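Local coordinates for protein esterase E25 (Uncultured bacterium, PDB 4Q05) that probably hydrolyses carboxylic ester bonds, as a dimeric bacterial esterase of the hormone-sensitive lipase family with an alpha/beta hydrolase fold, at residues Gln86-Lys91 with Phe141-Gly146; Glu79-Ile84 with Met171-Pro176; Gly236-Lys241 with Pro283-Leu288; Leu215-Ile220 with His289-Thr294. All coordinates share one frame; numbering follows the deposited sequence. Where two conformers were deposited one is given.

Contact 1 (Gln86-Lys91 with Phe141-Gly146)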
loop_
_atom_site.group_PDB
_atom_site.type_symbol
_atom_site.label_atom_id
_atom_site.label_comp_id
_atom_site.label_asym_id
_atom_site.label_seq_id
_atom_site.Cartn_x
_atom_site.Cartn_y
_atom_site.Cartn_z
ATOM N N GLN A 86 -27.002 14.568 -11.843
ATOM C CA GLN A 86 -26.073 14.458 -12.968
ATOM C C GLN A 86 -24.988 13.413 -12.703
ATOM O O GLN A 86 -24.712 12.567 -13.551
ATOM C CB GLN A 86 -25.442 15.817 -13.272
ATOM C CG GLN A 86 -24.255 15.774 -14.223
ATOM C CD GLN A 86 -23.439 17.065 -14.199
ATOM O OE1 GLN A 86 -23.929 18.119 -13.779
ATOM N NE2 GLN A 86 -22.183 16.983 -14.638
ATOM N N LEU A 87 -24.372 13.469 -11.527
ATOM C CA LEU A 87 -23.307 12.530 -11.199
ATOM C C LEU A 87 -23.803 11.098 -11.004
ATOM O O LEU A 87 -23.057 10.159 -11.233
ATOM C CB LEU A 87 -22.521 13.006 -9.974
ATOM C CG LEU A 87 -21.736 14.280 -10.281
ATOM C CD1 LEU A 87 -21.133 14.854 -9.026
ATOM C CD2 LEU A 87 -20.662 13.993 -11.327
ATOM N N ASP A 88 -25.059 10.940 -10.590
ATOM C CA ASP A 88 -25.630 9.613 -10.339
ATOM C C ASP A 88 -26.193 8.989 -11.611
ATOM O O ASP A 88 -26.656 7.849 -11.609
ATOM C CB ASP A 88 -26.762 9.689 -9.311
ATOM C CG ASP A 88 -26.263 9.821 -7.886
ATOM O OD1 ASP A 88 -25.053 9.612 -7.645
ATOM O OD2 ASP A 88 -27.101 10.111 -7.005
ATOM N N GLU A 89 -26.162 9.751 -12.694
ATOM C CA GLU A 89 -26.790 9.318 -13.933
ATOM C C GLU A 89 -26.242 7.964 -14.370
ATOM O O GLU A 89 -25.029 7.765 -14.411
ATOM C CB GLU A 89 -26.543 10.365 -15.013
ATOM C CG GLU A 89 -27.489 10.316 -16.186
ATOM C CD GLU A 89 -27.456 11.612 -16.974
ATOM O OE1 GLU A 89 -28.054 12.605 -16.498
ATOM O OE2 GLU A 89 -26.817 11.644 -18.050
ATOM N N GLY A 90 -27.138 7.032 -14.672
ATOM C CA GLY A 90 -26.743 5.744 -15.218
ATOM C C GLY A 90 -26.329 4.703 -14.193
ATOM O O GLY A 90 -26.103 3.542 -14.533
ATOM N N LYS A 91 -26.225 5.110 -12.932
ATOM C CA LYS A 91 -25.771 4.200 -11.889
ATOM C C LYS A 91 -26.782 3.089 -11.667
ATOM O O LYS A 91 -26.412 1.922 -11.540
ATOM C CB LYS A 91 -25.540 4.952 -10.585
ATOM C CG LYS A 91 -24.446 5.997 -10.654
ATOM C CD LYS A 91 -23.102 5.387 -10.395
ATOM C CE LYS A 91 -22.077 6.471 -10.130
ATOM N NZ LYS A 91 -22.079 7.485 -11.218
ATOM N N PHE A 141 -20.356 11.525 -0.113
ATOM C CA PHE A 141 -21.279 11.978 0.897
ATOM C C PHE A 141 -22.674 12.397 0.444
ATOM O O PHE A 141 -23.542 12.530 1.248
ATOM C CB PHE A 141 -20.666 13.116 1.713
ATOM C CG PHE A 141 -19.349 12.762 2.326
ATOM C CD1 PHE A 141 -19.302 11.993 3.441
ATOM C CD2 PHE A 141 -18.172 13.149 1.747
ATOM C CE1 PHE A 141 -18.108 11.632 3.983
ATOM C CE2 PHE A 141 -16.976 12.778 2.287
ATOM C CZ PHE A 141 -16.949 12.027 3.404
ATOM N N VAL A 142 -22.859 12.581 -0.841
ATOM C CA VAL A 142 -24.139 13.019 -1.344
ATOM C C VAL A 142 -24.551 12.189 -2.550
ATOM O O VAL A 142 -25.621 12.355 -3.050
ATOM C CB VAL A 142 -24.151 14.489 -1.765
ATOM C CG1 VAL A 142 -23.826 15.378 -0.609
ATOM C CG2 VAL A 142 -23.154 14.728 -2.856
ATOM N N LEU A 143 -23.672 11.314 -2.997
ATOM C CA LEU A 143 -23.874 10.542 -4.213
ATOM C C LEU A 143 -24.345 9.124 -3.924
ATOM O O LEU A 143 -24.248 8.641 -2.800
ATOM C CB LEU A 143 -22.586 10.500 -5.042
ATOM C CG LEU A 143 -22.052 11.868 -5.484
ATOM C CD1 LEU A 143 -20.728 11.740 -6.242
ATOM C CD2 LEU A 143 -23.099 12.632 -6.319
ATOM N N ASN A 144 -24.857 8.470 -4.958
ATOM C CA ASN A 144 -25.243 7.065 -4.907
ATOM C C ASN A 144 -26.382 6.733 -3.959
ATOM O O ASN A 144 -26.411 5.656 -3.376
ATOM C CB ASN A 144 -24.026 6.184 -4.610
ATOM C CG ASN A 144 -22.913 6.368 -5.639
ATOM O OD1 ASN A 144 -23.165 6.456 -6.839
ATOM N ND2 ASN A 144 -21.688 6.444 -5.166
ATOM N N GLY A 145 -27.326 7.657 -3.823
ATOM C CA GLY A 145 -28.535 7.403 -3.070
ATOM C C GLY A 145 -29.373 6.371 -3.799
ATOM O O GLY A 145 -29.217 6.160 -5.007
ATOM N N GLY A 146 -30.254 5.707 -3.065
ATOM C CA GLY A 146 -31.143 4.747 -3.684
ATOM C C GLY A 146 -30.407 3.581 -4.306
ATOM O O GLY A 146 -29.335 3.162 -3.845
HETATM O O HOH W 1 -27.348 10.586 -4.321
#

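Contact 2 (Glu79-Ile84 with Met171-Pro176)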
loop_
_atom_site.group_PDB
_atom_site.type_symbol
_atom_site.label_atom_id
_atom_site.label_comp_id
_atom_site.label_asym_id
_atom_site.label_seq_id
_atom_site.Cartn_x
_atom_site.Cartn_y
_atom_site.Cartn_z
ATOM N N GLU A 79 -28.942 23.638 -6.746
ATOM C CA GLU A 79 -27.765 23.281 -7.533
ATOM C C GLU A 79 -27.193 21.937 -7.075
ATOM O O GLU A 79 -26.706 21.153 -7.889
ATOM C CB GLU A 79 -26.707 24.381 -7.451
ATOM C CG GLU A 79 -27.090 25.645 -8.210
ATOM C CD GLU A 79 -26.201 26.820 -7.867
ATOM O OE1 GLU A 79 -25.472 26.738 -6.853
ATOM O OE2 GLU A 79 -26.228 27.822 -8.614
ATOM N N TRP A 80 -27.256 21.667 -5.774
ATOM C CA TRP A 80 -26.820 20.366 -5.280
ATOM C C TRP A 80 -27.661 19.255 -5.882
ATOM O O TRP A 80 -27.121 18.299 -6.427
ATOM C CB TRP A 80 -26.854 20.298 -3.751
ATOM C CG TRP A 80 -25.584 20.789 -3.159
ATOM C CD1 TRP A 80 -25.399 21.935 -2.455
ATOM C CD2 TRP A 80 -24.299 20.166 -3.269
ATOM N NE1 TRP A 80 -24.074 22.057 -2.089
ATOM C CE2 TRP A 80 -23.378 20.983 -2.578
ATOM C CE3 TRP A 80 -23.839 18.990 -3.873
ATOM C CZ2 TRP A 80 -22.018 20.668 -2.476
ATOM C CZ3 TRP A 80 -22.482 18.667 -3.761
ATOM C CH2 TRP A 80 -21.588 19.514 -3.075
ATOM N N ARG A 81 -28.983 19.376 -5.789
ATOM C CA ARG A 81 -29.862 18.352 -6.337
ATOM C C ARG A 81 -29.541 18.089 -7.812
ATOM O O ARG A 81 -29.545 16.946 -8.258
ATOM C CB ARG A 81 -31.336 18.723 -6.137
ATOM C CG ARG A 81 -31.777 18.715 -4.667
ATOM C CD ARG A 81 -33.298 18.783 -4.526
ATOM N NE ARG A 81 -33.837 20.051 -5.012
ATOM C CZ ARG A 81 -34.039 21.121 -4.249
ATOM N NH1 ARG A 81 -33.750 21.082 -2.955
ATOM N NH2 ARG A 81 -34.534 22.233 -4.780
ATOM N N ALA A 82 -29.243 19.148 -8.555
ATOM C CA ALA A 82 -28.898 19.005 -9.969
ATOM C C ALA A 82 -27.550 18.316 -10.169
ATOM O O ALA A 82 -27.418 17.425 -11.015
ATOM C CB ALA A 82 -28.903 20.364 -10.665
ATOM N N ALA A 83 -26.539 18.744 -9.414
ATOM C CA ALA A 83 -25.220 18.127 -9.515
ATOM C C ALA A 83 -25.332 16.637 -9.212
ATOM O O ALA A 83 -24.777 15.796 -9.918
ATOM C CB ALA A 83 -24.245 18.789 -8.549
ATOM N N ILE A 84 -26.070 16.326 -8.155
ATOM C CA ILE A 84 -26.163 14.962 -7.651
ATOM C C ILE A 84 -26.807 14.051 -8.686
ATOM O O ILE A 84 -26.260 13.009 -9.041
ATOM C CB ILE A 84 -26.933 14.920 -6.318
ATOM C CG1 ILE A 84 -26.042 15.470 -5.199
ATOM C CG2 ILE A 84 -27.379 13.502 -5.999
ATOM C CD1 ILE A 84 -26.769 15.819 -3.905
ATOM N N MET A 171 -28.908 11.412 3.073
ATOM C CA MET A 171 -27.738 12.225 2.791
ATOM C C MET A 171 -28.083 13.702 2.635
ATOM O O MET A 171 -29.216 14.047 2.317
ATOM C CB MET A 171 -27.079 11.744 1.490
ATOM C CG MET A 171 -26.406 10.382 1.569
ATOM S SD MET A 171 -25.646 9.960 -0.030
ATOM C CE MET A 171 -27.112 9.742 -1.041
ATOM N N PRO A 172 -27.093 14.583 2.831
ATOM C CA PRO A 172 -27.291 15.983 2.445
ATOM C C PRO A 172 -27.526 16.044 0.937
ATOM O O PRO A 172 -27.127 15.109 0.226
ATOM C CB PRO A 172 -25.947 16.643 2.787
ATOM C CG PRO A 172 -25.244 15.690 3.697
ATOM C CD PRO A 172 -25.734 14.320 3.325
ATOM N N PRO A 173 -28.120 17.142 0.436
ATOM C CA PRO A 173 -28.505 18.353 1.174
ATOM C C PRO A 173 -29.837 18.229 1.912
ATOM O O PRO A 173 -30.064 18.990 2.849
ATOM C CB PRO A 173 -28.651 19.395 0.059
ATOM C CG PRO A 173 -29.107 18.608 -1.110
ATOM C CD PRO A 173 -28.299 17.322 -1.018
ATOM N N SER A 174 -30.696 17.303 1.494
ATOM C CA SER A 174 -32.031 17.175 2.081
ATOM C C SER A 174 -31.960 16.738 3.535
ATOM O O SER A 174 -32.777 17.158 4.349
ATOM C CB SER A 174 -32.883 16.175 1.289
ATOM O OG SER A 174 -33.001 16.546 -0.078
ATOM N N HIS A 175 -30.994 15.878 3.855
ATOM C CA HIS A 175 -30.845 15.363 5.216
ATOM C C HIS A 175 -29.435 15.572 5.715
ATOM O O HIS A 175 -28.558 14.713 5.527
ATOM C CB HIS A 175 -31.220 13.875 5.298
ATOM C CG HIS A 175 -32.502 13.544 4.602
ATOM N ND1 HIS A 175 -33.734 13.662 5.212
ATOM C CD2 HIS A 175 -32.745 13.117 3.341
ATOM C CE1 HIS A 175 -34.679 13.308 4.359
ATOM N NE2 HIS A 175 -34.105 12.972 3.216
ATOM N N PRO A 176 -29.209 16.718 6.364
ATOM C CA PRO A 176 -27.870 17.074 6.838
ATOM C C PRO A 176 -27.352 16.028 7.804
ATOM O O PRO A 176 -28.141 15.357 8.481
ATOM C CB PRO A 176 -28.105 18.402 7.564
ATOM C CG PRO A 176 -29.318 18.983 6.899
ATOM C CD PRO A 176 -30.188 17.799 6.586
HETATM O O HOH W 2 -32.859 19.263 -1.587
#

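Contact 3 (Gly236-Lys241 with Pro283-Leu288)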
loop_
_atom_site.group_PDB
_atom_site.type_symbol
_atom_site.label_atom_id
_atom_site.label_comp_id
_atom_site.label_asym_id
_atom_site.label_seq_id
_atom_site.Cartn_x
_atom_site.Cartn_y
_atom_site.Cartn_z
ATOM N N GLY A 236 -12.948 7.505 2.881
ATOM C CA GLY A 236 -12.853 8.932 3.019
ATOM C C GLY A 236 -12.512 9.213 4.458
ATOM O O GLY A 236 -13.292 9.792 5.178
ATOM N N ALA A 237 -11.353 8.726 4.868
ATOM C CA ALA A 237 -10.972 8.736 6.278
ATOM C C ALA A 237 -10.508 10.112 6.761
ATOM O O ALA A 237 -10.704 10.476 7.918
ATOM C CB ALA A 237 -9.891 7.682 6.537
ATOM N N ASP A 238 -9.879 10.869 5.874
ATOM C CA ASP A 238 -9.500 12.258 6.172
ATOM C C ASP A 238 -9.943 13.137 5.023
ATOM O O ASP A 238 -9.363 13.081 3.938
ATOM C CB ASP A 238 -7.983 12.375 6.358
ATOM C CG ASP A 238 -7.537 13.782 6.734
ATOM O OD1 ASP A 238 -8.365 14.724 6.686
ATOM O OD2 ASP A 238 -6.339 13.942 7.071
ATOM N N MET A 239 -10.979 13.944 5.248
ATOM C CA MET A 239 -11.524 14.759 4.161
ATOM C C MET A 239 -11.043 16.207 4.169
ATOM O O MET A 239 -11.506 17.006 3.368
ATOM C CB MET A 239 -13.050 14.701 4.129
ATOM C CG MET A 239 -13.617 13.275 4.009
ATOM S SD MET A 239 -12.822 12.279 2.711
ATOM C CE MET A 239 -13.053 13.314 1.259
ATOM N N SER A 240 -10.134 16.553 5.078
ATOM C CA SER A 240 -9.370 17.778 4.901
ATOM C C SER A 240 -8.438 17.472 3.751
ATOM O O SER A 240 -8.277 16.308 3.385
ATOM C CB SER A 240 -8.568 18.139 6.158
ATOM O OG SER A 240 -7.558 17.181 6.416
ATOM N N LYS A 241 -7.815 18.491 3.176
ATOM C CA LYS A 241 -6.898 18.238 2.090
ATOM C C LYS A 241 -5.538 17.883 2.672
ATOM O O LYS A 241 -4.538 18.580 2.472
ATOM C CB LYS A 241 -6.818 19.416 1.119
ATOM C CG LYS A 241 -6.334 18.987 -0.260
ATOM C CD LYS A 241 -6.292 20.136 -1.242
ATOM C CE LYS A 241 -5.718 19.667 -2.581
ATOM N NZ LYS A 241 -5.614 20.800 -3.545
ATOM N N PRO A 283 -12.836 10.584 10.396
ATOM C CA PRO A 283 -12.690 9.628 11.496
ATOM C C PRO A 283 -11.253 9.126 11.714
ATOM O O PRO A 283 -10.974 8.592 12.787
ATOM C CB PRO A 283 -13.595 8.459 11.078
ATOM C CG PRO A 283 -14.501 8.988 10.067
ATOM C CD PRO A 283 -13.837 10.156 9.403
ATOM N N LEU A 284 -10.378 9.269 10.722
ATOM C CA LEU A 284 -8.968 8.916 10.893
ATOM C C LEU A 284 -8.388 9.620 12.123
ATOM O O LEU A 284 -7.489 9.099 12.786
ATOM C CB LEU A 284 -8.160 9.321 9.657
ATOM C CG LEU A 284 -6.647 9.102 9.735
ATOM C CD1 LEU A 284 -6.342 7.630 10.074
ATOM C CD2 LEU A 284 -5.992 9.498 8.429
ATOM N N TYR A 285 -8.900 10.814 12.413
ATOM C CA TYR A 285 -8.414 11.597 13.547
ATOM C C TYR A 285 -8.928 11.092 14.878
ATOM O O TYR A 285 -8.438 11.495 15.936
ATOM C CB TYR A 285 -8.742 13.086 13.374
ATOM C CG TYR A 285 -7.928 13.679 12.269
ATOM C CD1 TYR A 285 -6.571 13.887 12.434
ATOM C CD2 TYR A 285 -8.495 13.978 11.042
ATOM C CE1 TYR A 285 -5.806 14.398 11.424
ATOM C CE2 TYR A 285 -7.735 14.490 10.014
ATOM C CZ TYR A 285 -6.393 14.698 10.214
ATOM O OH TYR A 285 -5.619 15.202 9.206
ATOM N N GLY A 286 -9.917 10.211 14.832
ATOM C CA GLY A 286 -10.450 9.654 16.059
ATOM C C GLY A 286 -9.642 8.445 16.489
ATOM O O GLY A 286 -8.685 8.044 15.815
ATOM N N ASP A 287 -10.046 7.853 17.603
ATOM C CA ASP A 287 -9.384 6.682 18.159
ATOM C C ASP A 287 -9.749 5.442 17.356
ATOM O O ASP A 287 -10.916 5.222 17.054
ATOM C CB ASP A 287 -9.830 6.483 19.608
ATOM C CG ASP A 287 -8.880 5.589 20.407
ATOM O OD1 ASP A 287 -8.021 4.901 19.807
ATOM O OD2 ASP A 287 -9.005 5.581 21.649
ATOM N N LEU A 288 -8.751 4.629 17.018
ATOM C CA LEU A 288 -8.992 3.395 16.275
ATOM C C LEU A 288 -8.696 2.148 17.107
ATOM O O LEU A 288 -8.819 1.026 16.618
ATOM C CB LEU A 288 -8.168 3.378 14.983
ATOM C CG LEU A 288 -8.438 4.549 14.036
ATOM C CD1 LEU A 288 -7.685 4.372 12.719
ATOM C CD2 LEU A 288 -9.921 4.672 13.775
#

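Contact 4 (Leu215-Ile220 with His289-Thr294)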
loop_
_atom_site.group_PDB
_atom_site.type_symbol
_atom_site.label_atom_id
_atom_site.label_comp_id
_atom_site.label_asym_id
_atom_site.label_seq_id
_atom_site.Cartn_x
_atom_site.Cartn_y
_atom_site.Cartn_z
ATOM N N LEU A 215 -19.180 5.098 12.917
ATOM C CA LEU A 215 -20.061 4.205 13.663
ATOM C C LEU A 215 -19.284 3.316 14.626
ATOM O O LEU A 215 -19.648 3.168 15.794
ATOM C CB LEU A 215 -20.852 3.310 12.717
ATOM C CG LEU A 215 -21.636 2.237 13.478
ATOM C CD1 LEU A 215 -22.674 2.896 14.384
ATOM C CD2 LEU A 215 -22.302 1.273 12.516
ATOM N N VAL A 216 -18.215 2.697 14.135
ATOM C CA VAL A 216 -17.465 1.786 14.984
ATOM C C VAL A 216 -16.897 2.530 16.196
ATOM O O VAL A 216 -16.877 1.997 17.292
ATOM C CB VAL A 216 -16.346 1.062 14.209
ATOM C CG1 VAL A 216 -15.507 0.212 15.160
ATOM C CG2 VAL A 216 -16.955 0.195 13.121
ATOM N N GLN A 217 -16.436 3.759 15.989
ATOM C CA GLN A 217 -15.924 4.567 17.087
ATOM C C GLN A 217 -17.010 4.833 18.134
ATOM O O GLN A 217 -16.768 4.741 19.337
ATOM C CB GLN A 217 -15.342 5.877 16.549
ATOM C CG GLN A 217 -14.008 5.659 15.852
ATOM C CD GLN A 217 -13.591 6.826 15.000
ATOM O OE1 GLN A 217 -14.425 7.516 14.423
ATOM N NE2 GLN A 217 -12.297 7.047 14.904
ATOM N N HIS A 218 -18.208 5.140 17.655
ATOM C CA HIS A 218 -19.375 5.336 18.509
ATOM C C HIS A 218 -19.694 4.057 19.294
ATOM O O HIS A 218 -19.816 4.086 20.522
ATOM C CB HIS A 218 -20.569 5.758 17.651
ATOM C CG HIS A 218 -21.804 6.087 18.436
ATOM N ND1 HIS A 218 -21.783 6.870 19.572
ATOM C CD2 HIS A 218 -23.103 5.754 18.235
ATOM C CE1 HIS A 218 -23.012 6.995 20.042
ATOM N NE2 HIS A 218 -23.831 6.330 19.248
ATOM N N LEU A 219 -19.802 2.935 18.586
ATOM C CA LEU A 219 -20.051 1.643 19.229
ATOM C C LEU A 219 -19.042 1.340 20.325
ATOM O O LEU A 219 -19.404 0.847 21.396
ATOM C CB LEU A 219 -20.031 0.503 18.212
ATOM C CG LEU A 219 -21.044 0.560 17.077
ATOM C CD1 LEU A 219 -20.773 -0.562 16.082
ATOM C CD2 LEU A 219 -22.465 0.488 17.619
ATOM N N ILE A 220 -17.770 1.601 20.051
ATOM C CA ILE A 220 -16.732 1.321 21.028
ATOM C C ILE A 220 -16.929 2.190 22.265
ATOM O O ILE A 220 -16.791 1.713 23.391
ATOM C CB ILE A 220 -15.329 1.516 20.427
ATOM C CG1 ILE A 220 -15.029 0.389 19.440
ATOM C CG2 ILE A 220 -14.276 1.531 21.514
ATOM C CD1 ILE A 220 -13.859 0.690 18.520
ATOM N N HIS A 289 -8.311 2.330 18.366
ATOM C CA HIS A 289 -8.143 1.176 19.237
ATOM C C HIS A 289 -9.462 0.430 19.380
ATOM O O HIS A 289 -10.526 1.038 19.429
ATOM C CB HIS A 289 -7.636 1.579 20.625
ATOM C CG HIS A 289 -6.220 2.065 20.642
ATOM N ND1 HIS A 289 -5.881 3.381 20.401
ATOM C CD2 HIS A 289 -5.056 1.414 20.889
ATOM C CE1 HIS A 289 -4.571 3.518 20.495
ATOM N NE2 HIS A 289 -4.047 2.339 20.785
ATOM N N GLY A 290 -9.391 -0.893 19.455
ATOM C CA GLY A 290 -10.592 -1.688 19.620
ATOM C C GLY A 290 -11.285 -2.038 18.321
ATOM O O GLY A 290 -12.261 -2.784 18.323
ATOM N N PHE A 291 -10.799 -1.513 17.202
ATOM C CA PHE A 291 -11.432 -1.843 15.922
ATOM C C PHE A 291 -11.377 -3.341 15.638
ATOM O O PHE A 291 -10.410 -4.015 15.976
ATOM C CB PHE A 291 -10.819 -1.040 14.759
ATOM C CG PHE A 291 -11.573 0.230 14.434
ATOM C CD1 PHE A 291 -11.846 1.166 15.424
ATOM C CD2 PHE A 291 -12.015 0.477 13.144
ATOM C CE1 PHE A 291 -12.545 2.332 15.129
ATOM C CE2 PHE A 291 -12.706 1.636 12.840
ATOM C CZ PHE A 291 -12.969 2.572 13.834
ATOM N N PRO A 292 -12.432 -3.866 15.009
ATOM C CA PRO A 292 -12.447 -5.245 14.527
ATOM C C PRO A 292 -11.378 -5.398 13.440
ATOM O O PRO A 292 -10.889 -4.385 12.947
ATOM C CB PRO A 292 -13.835 -5.375 13.871
ATOM C CG PRO A 292 -14.604 -4.170 14.269
ATOM C CD PRO A 292 -13.603 -3.099 14.554
ATOM N N PRO A 293 -11.041 -6.636 13.061
ATOM C CA PRO A 293 -10.119 -6.820 11.933
ATOM C C PRO A 293 -10.633 -6.072 10.723
ATOM O O PRO A 293 -11.823 -6.158 10.409
ATOM C CB PRO A 293 -10.176 -8.331 11.685
ATOM C CG PRO A 293 -10.453 -8.905 13.056
ATOM C CD PRO A 293 -11.396 -7.917 13.704
ATOM N N THR A 294 -9.740 -5.359 10.049
ATOM C CA THR A 294 -10.121 -4.478 8.957
ATOM C C THR A 294 -9.359 -4.807 7.665
ATOM O O THR A 294 -8.159 -5.087 7.680
ATOM C CB THR A 294 -9.890 -3.015 9.367
ATOM O OG1 THR A 294 -10.717 -2.717 10.496
ATOM C CG2 THR A 294 -10.218 -2.035 8.227
#

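Contact 1 (Gln86-Lys91 with Phe141-Gly146)
D88, near the end of helix 77-88, comes closest to N144 of the loop 141-146, their CA atoms 6.0 Å apart, and a type II beta turn from D88 to K91 then leads into the next helix. The polar centre of the contact is one carboxylate reading the backbone of the loop. OD1 of D88 accepts the backbone N-H of N144 at 2.9 Å in a nearly straight bond (168°), the donor arriving on the syn side but 29° out of the carboxylate plane. With CG beside its own backbone N (chi1 -77°), the D88 side chain swings its end closer to the loop than its first bond would suggest. The other oxygen works through water 1, which donates to D88 OD2 at 2.7 Å and to the carbonyl O of V142 while accepting from G145 N; directly or through the water, the carboxylate thus reaches three backbone groups of the loop. Beside this network one apolar pair packs, CB of L87 meeting the CD2 branch of L143 at 3.7 Å, and F262 of helix 262-271 touches both leucines. K91 bends its chain at chi2 and chi4, bringing NZ back to the carbonyl O of L87 at 2.8 Å, in the carbonyl plane; on the way its CE passes 3.5 Å from OD1 of N144. The side-chain ND2 of N144 bonds to G138 O. The loop that follows strand 132-136, close to the probable nucleophile elbow, is where the HGG oxyanion-hole motif lies in hormone-sensitive lipase relatives, and here an N-terminal helix holds its downstream side.

Contact 2 (Glu79-Ile84 with Met171-Pro176)
Apolar packing carries the meeting of helix 79-84 with the loop 171-176, and P173 stands at its middle. Its ring points at the helix and touches it at two corners one helical turn apart: CG lies 3.9 Å from CB of W80, and CD lies 3.6 Å from CD1 of I84. I84 sets CG1 beside its backbone N (chi1 -74°) and runs on nearly straight through chi2 (165°), which carries CD1 outward to meet the CD corner of the ring end-on. W80 offers the loop its CB alone, because its indole turns off toward helix 262-271 and packs on A265, A266 and L269. The peptide bond before P173 is cis, a tight bend in the chain between strand 164-168 and helix 179-194. In this way an N-terminal helix rests on a connecting loop of the alpha/beta hydrolase domain; P172 too packs on L269, so that helix 262-271 lies against both partners.

Polar links are few and sit at the outer margin. Water 2 may join R81 to S174, but the bridge is doubtful, since the water lies too close to NH1 of R81 for a sound bond; CG of R81 lies 4.4 Å from CG of P173. Within the loop, the backbone N of H175 bonds to the carbonyl O of M171 at 3.0 Å, closing the turn that presents the proline.

Contact 3 (Gly236-Lys241 with Pro283-Leu288)
L284 and A237 join the two backbones: L284 N donates to the carbonyl O of A237 at 3.1 Å in a fairly straight bond (162°), with the donor tilted 30° from the carbonyl plane. The carboxylate of D238 is the second polar centre. OD1 is held from within its own loop: it accepts S240 N at 3.0 Å on the anti side, an Asx turn, and S240 OG at 2.6 Å on the syn side. Two donors on one oxygen thus fix the rotation of the carboxylate. OD2 has a salt bridge to R310, which would stabilise the negative charge in this buried place. Across the contact, the OH of Y285 lies 2.6 Å from OD2 of D238 in a weak bond. The carboxylate stands nearly upright against the ring, the planes 79° apart, and CG of D238 also passes 3.4 Å from ring carbon CE2 of Y285. D238 places CG anti to its backbone N, the torsion that brings the group round to Y285.

Outside these bonds the packing is close, CB of A237 lying 3.9 Å from CB of L284.

Helix 305-317 touches A237 and L284 through T311, whereas helix 206-221 meets A237 and P283 through M213. The contact therefore ties the loop leaving strand 229-235 to the short 3-10 turn 283-285 on the way to strand 294-299, at a place that both helices reach.

Contact 4 (Leu215-Ile220 with His289-Thr294)
V216 supplies the main bump: its CG1 methyl sits over the centre of the F291 ring, 3.6 Å from the centroid and only 9° off the ring normal, a CH-pi contact of nearly ideal direction. The branch reaches that spot by standing anti to the backbone N (chi1 175°), and the same methyl also rests against CD of P292 at 3.9 Å, so it fills the angle between the phenyl face and the proline ring. The rim of the ring is taken up by Q217, whose CG lies in the ring plane 3.7 Å from CE1 of F291. Beyond CG the glutamine chain is extended, and its NE2 is held by the carbonyl oxygens of P283 and D287.

This is a helix-to-loop packing of the alpha/beta hydrolase fold: helix 206-221, which begins at the probable nucleophile elbow, lies against the connection that enters strand 294-299. L230 of the neighbouring strand 229-235 touches both V216 and F291, and so continues the apolar layer into the sheet.

One turn further along the helix, I220 makes the second bump. Its CD1 enters the hollow formed where the chain bends at G290, which has a positive phi (86°), and lies 3.5 Å from the carbonyl O of H289 and 3.8 Å from G290 C. The F291 ring closes that hollow on another side: CD1 of I220 lies 3.7 Å from CD1 of F291, the two side chains crossing at about a right angle.

Contacts 1 and 2 form a pair with centres 10 Å apart, sharing helix 77-88 and touching directly where M171 packs on L143 and G145. Contacts 3 and 4, with centres 14 Å apart, form a second pair, in which Q217 of contact 4 reaches into segment 283-288. The pairs meet where F141 packs on M239, although the centres of contacts 1 and 3 are about 23 Å apart. Contacts 1 and 4 lie on opposite sides of the chain's centre, nearest atoms about 11 Å apart. The probable nucleophile elbow around S206 lies near N144 of contact 1 and G236 of contact 3, and the L284 side chain is about 10 Å from a bound sodium ion.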